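Side-chain contact in P43 (Trichuris muris, PDB 6QIX), which is the major secreted protein of a parasitic whipworm, tethers to matrix and inhibits the function of interleukin-13: residues H315-R318 and D319-K323. Sequence-based numbering, arbitrary orientation.
Sequences HWKR and DGYAK
In the opening turns of helix 315-325, R318 and D319 form a salt bridge between neighbours in sequence, and water ties H315 into it. The R318 chain starts with CG anti to its own N (chi1 -174°), then bends twice, which turns NE toward the carboxylate of D319, to meet OD1 at 2.8 Å. NE comes from above the carboxylate plane, while the carboxylate carbon lies at the guanidinium edge; the two planes are 26° apart. The other oxygen, OD2, accepts from two waters, both at 2.6 Å. One continues to H315 ND1 (2.8 Å), the other to R318 NH2. Together with NE, the waters give the carboxylate of this buried aspartate three donors, which probably stabilise its negative charge. R318 also touches F304 of helix 292-310; arginine suits the place because its long chain lets the charged head turn back to the acid. Four residues apart, K317 and Y321 point the same way, the first methylenes of the lysine running beside the ring, with K317 CG 3.9 Å from Y321 CE2; the ring also meets F260 edge-to-face. The backbone bonds, such as Y321 N to K317 O (3.1 Å), follow the i to i+4 pattern of an alpha-helix.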
loop_
_atom_site.group_PDB
_atom_site.type_symbol
_atom_site.label_atom_id
_atom_site.label_comp_id
_atom_site.label_asym_id
_atom_site.label_seq_id
_atom_site.Cartn_x
_atom_site.Cartn_y
_atom_site.Cartn_z
ATOM N N HIS A 315 13.023 -7.904 9.125
ATOM C CA HIS A 315 12.057 -6.880 8.704
ATOM C C HIS A 315 11.967 -6.788 7.173
ATOM O O HIS A 315 10.870 -6.572 6.635
ATOM C CB HIS A 315 12.340 -5.488 9.328
ATOM C CG HIS A 315 13.716 -4.955 9.092
ATOM N ND1 HIS A 315 14.115 -4.424 7.887
ATOM C CD2 HIS A 315 14.780 -4.839 9.926
ATOM C CE1 HIS A 315 15.386 -4.062 7.968
ATOM N NE2 HIS A 315 15.804 -4.279 9.204
ATOM N N TRP A 316 13.080 -6.975 6.457
ATOM C CA TRP A 316 13.049 -6.792 4.992
ATOM C C TRP A 316 12.235 -7.888 4.312
ATOM O O TRP A 316 11.587 -7.664 3.264
ATOM C CB TRP A 316 14.473 -6.738 4.418
ATOM C CG TRP A 316 15.319 -7.988 4.656
ATOM C CD1 TRP A 316 16.246 -8.198 5.675
ATOM C CD2 TRP A 316 15.310 -9.180 3.870
ATOM N NE1 TRP A 316 16.775 -9.460 5.571
ATOM C CE2 TRP A 316 16.229 -10.079 4.467
ATOM C CE3 TRP A 316 14.607 -9.577 2.709
ATOM C CZ2 TRP A 316 16.466 -11.362 3.944
ATOM C CZ3 TRP A 316 14.826 -10.831 2.190
ATOM C CH2 TRP A 316 15.780 -11.727 2.816
ATOM N N LYS A 317 12.234 -9.070 4.910
ATOM C CA LYS A 317 11.480 -10.179 4.362
ATOM C C LYS A 317 10.006 -10.068 4.740
ATOM O O LYS A 317 9.126 -10.252 3.884
ATOM C CB LYS A 317 12.088 -11.494 4.827
ATOM C CG LYS A 317 11.405 -12.715 4.219
ATOM C CD LYS A 317 11.969 -14.021 4.725
ATOM C CE LYS A 317 13.441 -14.151 4.442
ATOM N NZ LYS A 317 13.809 -15.572 4.186
ATOM N N ARG A 318 9.721 -9.765 6.024
ATOM C CA ARG A 318 8.341 -9.485 6.432
ATOM C C ARG A 318 7.713 -8.400 5.555
ATOM O O ARG A 318 6.573 -8.534 5.087
ATOM C CB ARG A 318 8.341 -9.062 7.899
ATOM C CG ARG A 318 6.967 -8.868 8.548
ATOM C CD ARG A 318 6.401 -7.405 8.397
ATOM N NE ARG A 318 7.405 -6.409 8.753
ATOM C CZ ARG A 318 7.779 -6.109 9.989
ATOM N NH1 ARG A 318 7.224 -6.717 11.020
ATOM N NH2 ARG A 318 8.759 -5.240 10.196
ATOM N N ASP A 319 8.435 -7.296 5.348
ATOM C CA ASP A 319 7.905 -6.182 4.565
ATOM C C ASP A 319 7.637 -6.605 3.124
ATOM O O ASP A 319 6.606 -6.235 2.517
ATOM C CB ASP A 319 8.895 -5.013 4.605
ATOM C CG ASP A 319 8.955 -4.326 5.981
ATOM O OD1 ASP A 319 7.997 -4.565 6.770
ATOM O OD2 ASP A 319 9.922 -3.537 6.244
ATOM N N GLY A 320 8.539 -7.392 2.561
ATOM C CA GLY A 320 8.346 -7.805 1.180
ATOM C C GLY A 320 7.094 -8.633 0.996
ATOM O O GLY A 320 6.349 -8.415 0.058
ATOM N N TYR A 321 6.855 -9.612 1.890
ATOM C CA TYR A 321 5.618 -10.370 1.834
ATOM C C TYR A 321 4.425 -9.465 2.095
ATOM O O TYR A 321 3.379 -9.576 1.425
ATOM C CB TYR A 321 5.637 -11.506 2.853
ATOM C CG TYR A 321 6.355 -12.758 2.424
ATOM C CD1 TYR A 321 5.920 -13.517 1.340
ATOM C CD2 TYR A 321 7.480 -13.199 3.115
ATOM C CE1 TYR A 321 6.583 -14.664 0.956
ATOM C CE2 TYR A 321 8.162 -14.349 2.732
ATOM C CZ TYR A 321 7.701 -15.080 1.667
ATOM O OH TYR A 321 8.372 -16.233 1.292
ATOM N N ALA A 322 4.545 -8.565 3.073
ATOM C CA ALA A 322 3.383 -7.777 3.460
ATOM C C ALA A 322 2.959 -6.860 2.309
ATOM O O ALA A 322 1.776 -6.602 2.130
ATOM C CB ALA A 322 3.686 -6.967 4.717
ATOM N N LYS A 323 3.921 -6.291 1.566
ATOM C CA LYS A 323 3.553 -5.427 0.447
ATOM C C LYS A 323 2.740 -6.179 -0.594
ATOM O O LYS A 323 1.818 -5.599 -1.198
ATOM C CB LYS A 323 4.813 -4.795 -0.175
ATOM C CG LYS A 323 5.439 -3.730 0.729
ATOM C CD LYS A 323 6.769 -3.236 0.179
ATOM C CE LYS A 323 7.517 -2.461 1.137
ATOM N NZ LYS A 323 8.820 -1.996 0.491
HETATM O O HOH W 1 12.514 -3.319 5.890
HETATM O O HOH W 2 9.694 -2.741 8.717
#